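6-phosphogluconate dehydrogenase, NAD-binding (Geobacter metallireducens, PDB 3PEF) binds NADP+ and, as a beta-hydroxyacid dehydrogenase with succinic semialdehyde reductase activity, probably interconverts succinic semialdehyde and gamma-hydroxybutyrate. Local coordinates at residues V173-M178 with Q238-L243; L191-G196 with R224-A229; N19-K22 with S26-I29; A217-L222 with E276-I281. The protein carries 2 engineered substitutions. One frame throughout, in Å; residues are numbered along the deposited sequence.

Interaction 1: V173-M178 with Q238-L243; sequences VVNMVM and QKDLRL
Leu241 supplies the close-packed half of this contact: its CD1 methyl comes to 3.7 Å from Met176 CA, pressing on the helix backbone. The Met176 side chain only brushes past, its CG 4.1 Å from Leu241 CD1. The two side chains cross at about a right angle, and with CG anti to the backbone N (chi1 -172°) the far end of Met176 leads away from 238-243, to Ala244 just beyond it and to Gly188 of a second subunit. Beside this apolar touch lies a polar one on the pocket side. Asn175 ND2 sits 2.6 Å from Asp240 OD2, but the hydrogen bond is weak, bent to 124° at the hydrogen, with amide and carboxylate planes 58° apart. Here helix 166-194, the long helix of the C-terminal domain, meets helix 234-251, the segment axes 9.0 Å apart, next to the cofactor site. Asn175 OD1 accepts from Lys171, the predicted active-site lysine, and its ND2 also reaches a bound glycerol, probably from the crystallisation liquor, which is consistent with a pocket on this side. The other carboxylate oxygen, Asp240 OD1, forms a salt bridge of 2.8 Å with Lys239 NZ, met nearly along its C-O axis. With an alanine at Asp240, the Lys239 ammonium would probably lose its anionic mate and the Asn175 amide would be held less firmly. Lys239 NZ further bonds Thr96 O and the NADP+ oxygen O2D.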
loop_
_atom_site.group_PDB
_atom_site.type_symbol
_atom_site.label_atom_id
_atom_site.label_comp_id
_atom_site.label_asym_id
_atom_site.label_seq_id
_atom_site.Cartn_x
_atom_site.Cartn_y
_atom_site.Cartn_z
ATOM N N VAL A 173 -15.528 -9.310 7.160
ATOM C CA VAL A 173 -15.728 -7.989 6.572
ATOM C C VAL A 173 -15.663 -6.913 7.630
ATOM O O VAL A 173 -14.954 -5.908 7.502
ATOM C CB VAL A 173 -17.099 -7.909 5.880
ATOM C CG1 VAL A 173 -17.519 -6.473 5.735
ATOM C CG2 VAL A 173 -17.042 -8.625 4.535
ATOM N N VAL A 174 -16.427 -7.123 8.693
ATOM C CA VAL A 174 -16.520 -6.146 9.761
ATOM C C VAL A 174 -15.188 -5.938 10.483
ATOM O O VAL A 174 -14.810 -4.803 10.812
ATOM C CB VAL A 174 -17.645 -6.551 10.737
ATOM C CG1 VAL A 174 -17.529 -5.804 12.039
ATOM C CG2 VAL A 174 -19.019 -6.324 10.064
ATOM N N ASN A 175 -14.462 -7.023 10.727
ATOM C CA ASN A 175 -13.149 -6.880 11.370
ATOM C C ASN A 175 -12.094 -6.236 10.493
ATOM O O ASN A 175 -11.157 -5.602 10.978
ATOM C CB ASN A 175 -12.636 -8.211 11.899
ATOM C CG ASN A 175 -12.905 -8.358 13.364
ATOM O OD1 ASN A 175 -13.967 -7.945 13.838
ATOM N ND2 ASN A 175 -11.942 -8.897 14.106
ATOM N N MET A 176 -12.245 -6.422 9.189
ATOM C CA MET A 176 -11.325 -5.821 8.244
ATOM C C MET A 176 -11.400 -4.301 8.327
ATOM O O MET A 176 -10.371 -3.632 8.371
ATOM C CB MET A 176 -11.636 -6.261 6.819
ATOM C CG MET A 176 -10.564 -5.811 5.838
ATOM S SD MET A 176 -11.062 -6.170 4.137
ATOM C CE MET A 176 -12.293 -4.886 3.889
ATOM N N VAL A 177 -12.623 -3.773 8.348
ATOM C CA VAL A 177 -12.850 -2.336 8.500
ATOM C C VAL A 177 -12.284 -1.825 9.824
ATOM O O VAL A 177 -11.640 -0.786 9.879
ATOM C CB VAL A 177 -14.357 -2.012 8.450
ATOM C CG1 VAL A 177 -14.587 -0.553 8.788
ATOM C CG2 VAL A 177 -14.911 -2.331 7.063
ATOM N N MET A 178 -12.525 -2.576 10.889
ATOM C CA MET A 178 -12.011 -2.219 12.204
ATOM C C MET A 178 -10.475 -2.188 12.252
ATOM O O MET A 178 -9.885 -1.319 12.895
ATOM C CB MET A 178 -12.544 -3.179 13.260
ATOM C CG MET A 178 -12.182 -2.770 14.703
ATOM S SD MET A 178 -12.581 -4.032 15.928
ATOM C CE MET A 178 -11.434 -5.338 15.444
ATOM N N GLN A 238 -4.329 -9.461 13.338
ATOM C CA GLN A 238 -3.553 -9.689 12.113
ATOM C C GLN A 238 -4.053 -10.930 11.372
ATOM O O GLN A 238 -4.102 -10.946 10.151
ATOM C CB GLN A 238 -2.053 -9.811 12.430
ATOM C CG GLN A 238 -1.134 -9.719 11.201
ATOM C CD GLN A 238 -0.841 -11.076 10.586
ATOM O OE1 GLN A 238 -0.331 -11.969 11.251
ATOM N NE2 GLN A 238 -1.158 -11.233 9.315
ATOM N N LYS A 239 -4.392 -11.974 12.125
ATOM C CA LYS A 239 -4.939 -13.196 11.554
ATOM C C LYS A 239 -6.258 -12.884 10.820
ATOM O O LYS A 239 -6.521 -13.413 9.745
ATOM C CB LYS A 239 -5.164 -14.253 12.656
ATOM C CG LYS A 239 -5.961 -15.492 12.205
ATOM C CD LYS A 239 -7.460 -15.381 12.506
ATOM C CE LYS A 239 -7.717 -15.284 13.994
ATOM N NZ LYS A 239 -9.160 -15.246 14.357
ATOM N N ASP A 240 -7.078 -12.019 11.405
ATOM C CA ASP A 240 -8.351 -11.645 10.788
ATOM C C ASP A 240 -8.120 -10.904 9.474
ATOM O O ASP A 240 -8.798 -11.160 8.488
ATOM C CB ASP A 240 -9.210 -10.800 11.736
ATOM C CG ASP A 240 -9.843 -11.624 12.869
ATOM O OD1 ASP A 240 -9.688 -12.871 12.917
ATOM O OD2 ASP A 240 -10.502 -11.007 13.731
ATOM N N LEU A 241 -7.147 -10.000 9.457
ATOM C CA LEU A 241 -6.804 -9.273 8.242
ATOM C C LEU A 241 -6.267 -10.244 7.179
ATOM O O LEU A 241 -6.616 -10.166 6.003
ATOM C CB LEU A 241 -5.779 -8.189 8.570
ATOM C CG LEU A 241 -6.193 -6.717 8.727
ATOM C CD1 LEU A 241 -7.716 -6.472 8.732
ATOM C CD2 LEU A 241 -5.526 -6.077 9.936
ATOM N N ARG A 242 -5.414 -11.168 7.604
ATOM C CA ARG A 242 -4.941 -12.237 6.728
ATOM C C ARG A 242 -6.125 -12.924 6.062
ATOM O O ARG A 242 -6.166 -13.082 4.847
ATOM C CB ARG A 242 -4.169 -13.250 7.568
ATOM C CG ARG A 242 -3.631 -14.490 6.858
ATOM C CD ARG A 242 -2.535 -15.086 7.775
ATOM N NE ARG A 242 -3.129 -15.856 8.829
ATOM C CZ ARG A 242 -2.685 -15.991 10.079
ATOM N NH1 ARG A 242 -3.392 -16.752 10.891
ATOM N NH2 ARG A 242 -1.587 -15.394 10.541
ATOM N N LEU A 243 -7.101 -13.318 6.867
ATOM C CA LEU A 243 -8.243 -14.059 6.347
ATOM C C LEU A 243 -9.146 -13.236 5.439
ATOM O O LEU A 243 -9.739 -13.779 4.494
ATOM C CB LEU A 243 -9.058 -14.659 7.493
ATOM C CG LEU A 243 -8.330 -15.696 8.349
ATOM C CD1 LEU A 243 -9.279 -16.105 9.459
ATOM C CD2 LEU A 243 -7.874 -16.918 7.519
#

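Interaction 2: L191-G196 with R224-A229; sequences LGEKAG and RDRNFA
Two helix ends, each closed by a Schellman motif, are tied here by one ion pair: Glu193 in the last turn of helix 166-194 meets Arg226, just past helix 214-224. Gly196 lies just after the first helix, its N bonding back to Glu193 O at 3.1 Å; Arg226 leaves helical angles with a positive phi of 56°, unusual for a residue with a side chain. The backbones stay far apart, with Glu193 and Arg224 CA atoms 10.7 Å from each other, and the gap is spanned by long side chains coming from opposite directions. Glu193 runs out extended beyond CG, whereas the Arg226 chain bends at chi2 and chi3 to bring its guanidinium round. Glu193 OE2 stands 3.2 Å from Arg226 NH2, at the guanidinium edge and near its plane, while Glu193 OE1 lags at 3.8 Å from the same nitrogen. The two flat groups are turned 37° apart. Both side chains also rest on Phe282. Nearby, Arg224 NE bonds Asp225 OD1 at 3.2 Å as part of a salt bridge, and Arg224 NH1 pairs with Asp200. Glu286 adds a weak, long ion pair to Arg226 NH2, yet its carboxylate also lies close to that of Glu193. The arginine's charge probably offsets that like-charge neighbour, and since no hydrogen bond joins Glu193 to Arg226, their attraction is essentially electrostatic, at the protein surface.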
loop_
_atom_site.group_PDB
_atom_site.type_symbol
_atom_site.label_atom_id
_atom_site.label_comp_id
_atom_site.label_asym_id
_atom_site.label_seq_id
_atom_site.Cartn_x
_atom_site.Cartn_y
_atom_site.Cartn_z
ATOM N N LEU A 191 1.164 11.088 13.624
ATOM C CA LEU A 191 1.441 12.266 12.805
ATOM C C LEU A 191 1.228 13.539 13.631
ATOM O O LEU A 191 2.066 14.433 13.637
ATOM C CB LEU A 191 0.523 12.291 11.575
ATOM C CG LEU A 191 0.638 13.493 10.618
ATOM C CD1 LEU A 191 2.031 13.602 9.968
ATOM C CD2 LEU A 191 -0.437 13.412 9.533
ATOM N N GLY A 192 0.089 13.617 14.316
ATOM C CA GLY A 192 -0.218 14.766 15.151
ATOM C C GLY A 192 0.852 15.021 16.203
ATOM O O GLY A 192 1.304 16.158 16.389
ATOM N N GLU A 193 1.262 13.964 16.897
ATOM C CA GLU A 193 2.338 14.086 17.870
ATOM C C GLU A 193 3.601 14.680 17.251
ATOM O O GLU A 193 4.253 15.528 17.854
ATOM C CB GLU A 193 2.672 12.732 18.516
ATOM C CG GLU A 193 1.586 12.211 19.447
ATOM C CD GLU A 193 2.049 11.066 20.349
ATOM O OE1 GLU A 193 3.274 10.795 20.405
ATOM O OE2 GLU A 193 1.178 10.446 21.005
ATOM N N LYS A 194 3.964 14.222 16.060
ATOM C CA LYS A 194 5.198 14.698 15.438
ATOM C C LYS A 194 5.062 16.127 14.918
ATOM O O LYS A 194 6.064 16.819 14.736
ATOM C CB LYS A 194 5.684 13.751 14.336
ATOM C CG LYS A 194 6.411 12.521 14.861
ATOM C CD LYS A 194 7.085 11.752 13.745
ATOM C CE LYS A 194 7.603 10.396 14.232
ATOM N NZ LYS A 194 6.519 9.532 14.828
ATOM N N ALA A 195 3.827 16.566 14.695
ATOM C CA ALA A 195 3.565 17.945 14.286
ATOM C C ALA A 195 3.472 18.889 15.489
ATOM O O ALA A 195 3.240 20.089 15.340
ATOM C CB ALA A 195 2.292 18.015 13.466
ATOM N N GLY A 196 3.647 18.344 16.686
ATOM C CA GLY A 196 3.587 19.152 17.892
ATOM C C GLY A 196 2.194 19.396 18.460
ATOM O O GLY A 196 2.022 20.257 19.321
ATOM N N ARG A 224 -2.899 7.090 24.720
ATOM C CA ARG A 224 -2.345 8.226 25.443
ATOM C C ARG A 224 -1.625 7.786 26.719
ATOM O O ARG A 224 -0.575 8.323 27.056
ATOM C CB ARG A 224 -3.455 9.213 25.801
ATOM C CG ARG A 224 -2.952 10.488 26.457
ATOM C CD ARG A 224 -4.057 11.149 27.241
ATOM N NE ARG A 224 -4.699 10.175 28.119
ATOM C CZ ARG A 224 -6.005 9.921 28.137
ATOM N NH1 ARG A 224 -6.828 10.589 27.331
ATOM N NH2 ARG A 224 -6.491 9.005 28.971
ATOM N N ASP A 225 -2.193 6.803 27.417
ATOM C CA ASP A 225 -1.612 6.274 28.661
ATOM C C ASP A 225 -0.558 5.185 28.419
ATOM O O ASP A 225 0.063 4.681 29.362
ATOM C CB ASP A 225 -2.722 5.713 29.558
ATOM C CG ASP A 225 -3.688 6.782 30.029
ATOM O OD1 ASP A 225 -3.307 7.978 29.997
ATOM O OD2 ASP A 225 -4.824 6.427 30.429
ATOM N N ARG A 226 -0.360 4.815 27.160
ATOM C CA ARG A 226 0.577 3.754 26.827
ATOM C C ARG A 226 0.228 2.462 27.577
ATOM O O ARG A 226 1.107 1.701 27.976
ATOM C CB ARG A 226 2.016 4.188 27.147
ATOM C CG ARG A 226 2.488 5.449 26.408
ATOM C CD ARG A 226 2.920 5.164 24.965
ATOM N NE ARG A 226 2.356 6.138 24.027
ATOM C CZ ARG A 226 2.913 7.309 23.717
ATOM N NH1 ARG A 226 4.064 7.669 24.262
ATOM N NH2 ARG A 226 2.316 8.124 22.864
ATOM N N ASN A 227 -1.063 2.218 27.765
ATOM C CA ASN A 227 -1.542 0.960 28.339
ATOM C C ASN A 227 -2.048 0.058 27.205
ATOM O O ASN A 227 -3.040 0.370 26.541
ATOM C CB ASN A 227 -2.652 1.243 29.361
ATOM C CG ASN A 227 -3.315 -0.022 29.884
ATOM O OD1 ASN A 227 -2.913 -1.140 29.557
ATOM N ND2 ASN A 227 -4.336 0.153 30.707
ATOM N N PHE A 228 -1.356 -1.051 26.973
ATOM C CA PHE A 228 -1.698 -1.931 25.859
ATOM C C PHE A 228 -2.022 -3.337 26.345
ATOM O O PHE A 228 -1.787 -4.322 25.636
ATOM C CB PHE A 228 -0.556 -1.957 24.840
ATOM C CG PHE A 228 -0.278 -0.618 24.221
ATOM C CD1 PHE A 228 -1.140 -0.091 23.269
ATOM C CD2 PHE A 228 0.833 0.120 24.602
ATOM C CE1 PHE A 228 -0.899 1.140 22.704
ATOM C CE2 PHE A 228 1.081 1.355 24.046
ATOM C CZ PHE A 228 0.215 1.865 23.087
ATOM N N ALA A 229 -2.539 -3.435 27.569
ATOM C CA ALA A 229 -2.973 -4.733 28.087
ATOM C C ALA A 229 -3.984 -5.311 27.099
ATOM O O ALA A 229 -4.867 -4.590 26.617
ATOM C CB ALA A 229 -3.592 -4.590 29.477
#

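Interaction 3: N19-K22 with S26-I29; sequences NLVK and SVTI
Val27 meets Leu20 and Val21 where helix 11-22 of the first beta-alpha-beta unit of the Rossmann domain packs on strand 26-30, just past the short turn that joins them. The contact across the segments is wholly apolar packing, with no hydrogen bond. Val27 CG2, the branch anti to the carbonyl carbon, points into the helix and touches both neighbours: it lies 3.8 Å from Leu20 CB. Val21 slides in beside it, the two valines crossing obliquely, so the strand residue is held against the helix at two successive positions. Leu20 reaches on to Phe4 and Phe6 of strand 3-7, and Val21 to Leu40 of helix 38-42, which continues the apolar packing to both elements. The strand's own backbone bonds go to its sheet neighbours: Ser26 and Thr28 to strand 3-7 and Val27 to Glu46, placing strand 26-30 between two parallel strands. Just beyond it come Asn31, Arg32 and Ser33, which bind NADP+, although the Val27 side chain is itself about 14 Å from the cofactor. The tightest approach is methyl on methyl, Val21 CG2 to Val27 CG2 at 3.6 Å.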
loop_
_atom_site.group_PDB
_atom_site.type_symbol
_atom_site.label_atom_id
_atom_site.label_comp_id
_atom_site.label_asym_id
_atom_site.label_seq_id
_atom_site.Cartn_x
_atom_site.Cartn_y
_atom_site.Cartn_z
ATOM N N ASN A 19 -20.282 -16.606 32.128
ATOM C CA ASN A 19 -21.647 -16.095 31.998
ATOM C C ASN A 19 -22.677 -17.233 31.964
ATOM O O ASN A 19 -23.732 -17.143 32.589
ATOM C CB ASN A 19 -21.767 -15.143 30.796
ATOM C CG ASN A 19 -21.210 -13.753 31.104
ATOM O OD1 ASN A 19 -21.098 -13.382 32.269
ATOM N ND2 ASN A 19 -20.859 -12.985 30.066
ATOM N N LEU A 20 -22.362 -18.321 31.269
ATOM C CA LEU A 20 -23.244 -19.481 31.294
ATOM C C LEU A 20 -23.287 -20.062 32.708
ATOM O O LEU A 20 -24.350 -20.375 33.226
ATOM C CB LEU A 20 -22.797 -20.549 30.282
ATOM C CG LEU A 20 -22.817 -20.171 28.793
ATOM C CD1 LEU A 20 -22.275 -21.310 27.923
ATOM C CD2 LEU A 20 -24.215 -19.780 28.337
ATOM N N VAL A 21 -22.129 -20.196 33.343
ATOM C CA VAL A 21 -22.096 -20.678 34.721
ATOM C C VAL A 21 -22.826 -19.725 35.693
ATOM O O VAL A 21 -23.611 -20.169 36.534
ATOM C CB VAL A 21 -20.656 -20.972 35.206
ATOM C CG1 VAL A 21 -20.672 -21.374 36.683
ATOM C CG2 VAL A 21 -20.023 -22.075 34.345
ATOM N N LYS A 22 -22.584 -18.423 35.578
ATOM C CA LYS A 22 -23.290 -17.468 36.438
ATOM C C LYS A 22 -24.807 -17.534 36.240
ATOM O O LYS A 22 -25.569 -17.247 37.157
ATOM C CB LYS A 22 -22.808 -16.031 36.202
ATOM C CG LYS A 22 -21.980 -15.446 37.348
ATOM C CD LYS A 22 -20.687 -16.215 37.590
ATOM C CE LYS A 22 -19.461 -15.425 37.124
ATOM N NZ LYS A 22 -19.180 -14.231 37.972
ATOM N N SER A 26 -25.496 -25.783 33.699
ATOM C CA SER A 26 -24.562 -26.840 34.019
ATOM C C SER A 26 -23.571 -26.892 32.852
ATOM O O SER A 26 -23.959 -27.219 31.737
ATOM C CB SER A 26 -25.333 -28.155 34.177
ATOM O OG SER A 26 -24.468 -29.267 34.165
ATOM N N VAL A 27 -22.308 -26.532 33.098
ATOM C CA VAL A 27 -21.332 -26.356 32.013
ATOM C C VAL A 27 -20.135 -27.317 32.144
ATOM O O VAL A 27 -19.491 -27.391 33.202
ATOM C CB VAL A 27 -20.818 -24.880 31.940
ATOM C CG1 VAL A 27 -19.952 -24.667 30.719
ATOM C CG2 VAL A 27 -21.992 -23.886 31.902
ATOM N N THR A 28 -19.874 -28.062 31.074
ATOM C CA THR A 28 -18.723 -28.968 30.959
ATOM C C THR A 28 -17.707 -28.254 30.069
ATOM O O THR A 28 -18.048 -27.790 28.975
ATOM C CB THR A 28 -19.124 -30.330 30.304
ATOM O OG1 THR A 28 -20.099 -30.999 31.113
ATOM C CG2 THR A 28 -17.914 -31.242 30.122
ATOM N N ILE A 29 -16.470 -28.128 30.539
ATOM C CA ILE A 29 -15.502 -27.283 29.845
ATOM C C ILE A 29 -14.207 -28.007 29.551
ATOM O O ILE A 29 -13.867 -28.990 30.218
ATOM C CB ILE A 29 -15.181 -26.011 30.654
ATOM C CG1 ILE A 29 -14.491 -26.381 31.971
ATOM C CG2 ILE A 29 -16.472 -25.209 30.909
ATOM C CD1 ILE A 29 -14.294 -25.201 32.905
#

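Interaction 4: A217-L222 with E276-I281; sequences ALKGGL and EDFSAI
Lys219 leaves helix 214-224 pointing at the loop 276-281. From CB the chain sets CG anti to the carbonyl carbon, then turns at chi2 (-64°) before running straight to the tip. CD lies nearest Asp277 OD2 (3.6 Å), with Ser279 OG next at 4.0 Å. CE too is nearest Asp277 OD2 (3.4 Å), then Phe278 CE1 at 3.6 Å, the Lys219 and Phe278 side chains crossing at about a right angle. NZ ends in a salt bridge, 2.8 Å from Asp277 OD2, on the syn side and 30° out of the carboxylate plane. Asp277 opens an Asx turn that leads into the 3-10 segment 278-280: Ser279 N donates to Asp277 OD2 from above the carboxylate plane, at 3.2 Å. Ser279 OG gives a third bond, 2.6 Å to Asp277 OD2, along the anti lone pair, so this buried oxygen is gripped by three donors. Were Asp277 an alanine, the buried Lys219 ammonium would be likely to lose its countercharge, and the Ser279 amide and hydroxyl their common acceptor. Asp277 OD1 accepts from the backbone N of Ala231, an NADP+-binding residue, and of Phe232, whose ring also meets that of Phe278.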
loop_
_atom_site.group_PDB
_atom_site.type_symbol
_atom_site.label_atom_id
_atom_site.label_comp_id
_atom_site.label_asym_id
_atom_site.label_seq_id
_atom_site.Cartn_x
_atom_site.Cartn_y
_atom_site.Cartn_z
ATOM N N ALA A 217 -12.634 6.218 21.202
ATOM C CA ALA A 217 -12.708 6.867 22.502
ATOM C C ALA A 217 -11.972 6.033 23.552
ATOM O O ALA A 217 -11.171 6.559 24.322
ATOM C CB ALA A 217 -14.170 7.107 22.902
ATOM N N LEU A 218 -12.245 4.731 23.573
ATOM C CA LEU A 218 -11.564 3.822 24.497
ATOM C C LEU A 218 -10.068 3.667 24.185
ATOM O O LEU A 218 -9.221 3.856 25.058
ATOM C CB LEU A 218 -12.238 2.439 24.507
ATOM C CG LEU A 218 -11.481 1.392 25.334
ATOM C CD1 LEU A 218 -11.514 1.760 26.825
ATOM C CD2 LEU A 218 -12.044 -0.001 25.100
ATOM N N LYS A 219 -9.739 3.322 22.942
ATOM C CA LYS A 219 -8.349 3.056 22.579
ATOM C C LYS A 219 -7.473 4.311 22.602
ATOM O O LYS A 219 -6.281 4.247 22.946
ATOM C CB LYS A 219 -8.269 2.368 21.205
ATOM C CG LYS A 219 -9.049 1.053 21.129
ATOM C CD LYS A 219 -8.483 -0.026 22.082
ATOM C CE LYS A 219 -9.197 -1.363 21.816
ATOM N NZ LYS A 219 -8.848 -2.487 22.763
ATOM N N GLY A 220 -8.067 5.445 22.226
ATOM C CA GLY A 220 -7.364 6.712 22.200
ATOM C C GLY A 220 -6.830 6.995 23.592
ATOM O O GLY A 220 -5.689 7.394 23.760
ATOM N N GLY A 221 -7.649 6.749 24.600
ATOM C CA GLY A 221 -7.251 7.046 25.965
ATOM C C GLY A 221 -6.130 6.119 26.403
ATOM O O GLY A 221 -5.139 6.564 26.981
ATOM N N LEU A 222 -6.281 4.825 26.116
ATOM C CA LEU A 222 -5.286 3.846 26.530
ATOM C C LEU A 222 -3.983 4.112 25.813
ATOM O O LEU A 222 -2.901 3.968 26.373
ATOM C CB LEU A 222 -5.777 2.430 26.248
ATOM C CG LEU A 222 -7.021 2.049 27.039
ATOM C CD1 LEU A 222 -7.574 0.722 26.530
ATOM C CD2 LEU A 222 -6.676 1.979 28.540
ATOM N N GLU A 276 0.062 -8.206 22.932
ATOM C CA GLU A 276 -0.550 -7.016 23.529
ATOM C C GLU A 276 -1.848 -6.679 22.779
ATOM O O GLU A 276 -2.210 -7.373 21.817
ATOM C CB GLU A 276 0.430 -5.844 23.495
ATOM C CG GLU A 276 1.706 -6.133 24.302
ATOM C CD GLU A 276 2.750 -5.045 24.160
ATOM O OE1 GLU A 276 2.514 -4.116 23.368
ATOM O OE2 GLU A 276 3.805 -5.119 24.834
ATOM N N ASP A 277 -2.556 -5.636 23.214
ATOM C CA ASP A 277 -3.768 -5.228 22.505
ATOM C C ASP A 277 -3.464 -4.838 21.066
ATOM O O ASP A 277 -2.370 -4.352 20.772
ATOM C CB ASP A 277 -4.428 -4.035 23.185
ATOM C CG ASP A 277 -5.843 -3.820 22.696
ATOM O OD1 ASP A 277 -6.660 -4.758 22.833
ATOM O OD2 ASP A 277 -6.128 -2.733 22.154
ATOM N N PHE A 278 -4.438 -5.007 20.171
ATOM C CA PHE A 278 -4.186 -4.648 18.780
ATOM C C PHE A 278 -3.888 -3.154 18.615
ATOM O O PHE A 278 -3.247 -2.754 17.652
ATOM C CB PHE A 278 -5.293 -5.142 17.839
ATOM C CG PHE A 278 -6.564 -4.342 17.892
ATOM C CD1 PHE A 278 -7.304 -4.262 19.052
ATOM C CD2 PHE A 278 -7.038 -3.700 16.747
ATOM C CE1 PHE A 278 -8.489 -3.533 19.088
ATOM C CE2 PHE A 278 -8.220 -2.982 16.775
ATOM C CZ PHE A 278 -8.948 -2.903 17.948
ATOM N N SER A 279 -4.303 -2.332 19.572
ATOM C CA SER A 279 -3.945 -0.915 19.517
ATOM C C SER A 279 -2.443 -0.704 19.677
ATOM O O SER A 279 -1.949 0.390 19.427
ATOM C CB SER A 279 -4.699 -0.103 20.575
ATOM O OG SER A 279 -4.562 -0.700 21.851
ATOM N N ALA A 280 -1.717 -1.747 20.083
ATOM C CA ALA A 280 -0.258 -1.650 20.169
ATOM C C ALA A 280 0.411 -1.363 18.821
ATOM O O ALA A 280 1.590 -1.002 18.767
ATOM C CB ALA A 280 0.351 -2.913 20.839
ATOM N N ILE A 281 -0.331 -1.523 17.725
ATOM C CA ILE A 281 0.212 -1.154 16.421
ATOM C C ILE A 281 0.718 0.295 16.461
ATOM O O ILE A 281 1.642 0.665 15.730
ATOM C CB ILE A 281 -0.816 -1.367 15.264
ATOM C CG1 ILE A 281 -0.128 -1.215 13.907
ATOM C CG2 ILE A 281 -2.015 -0.449 15.425
ATOM C CD1 ILE A 281 -1.054 -1.290 12.686
#

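From the N terminus, interaction 3 closes first, over a three-residue turn inside the Rossmann domain, in series with the rest. The other three lie in the helical C-terminal domain and interlock. Helix 166-194 opens both interaction 1 and interaction 2; interaction 4 then opens on helix 214-224. Interaction 2 closes at 224-229, nested inside the loop that interaction 1 closes at 238-243. Interaction 4, closing last at 276-281, crosses both. It touches each as well: Phe278 packs on Met178 of interaction 1, and Phe228 O probably bonds Asp277 N. Together they tie the long helix, its successors and the C-terminal loop into one bundle.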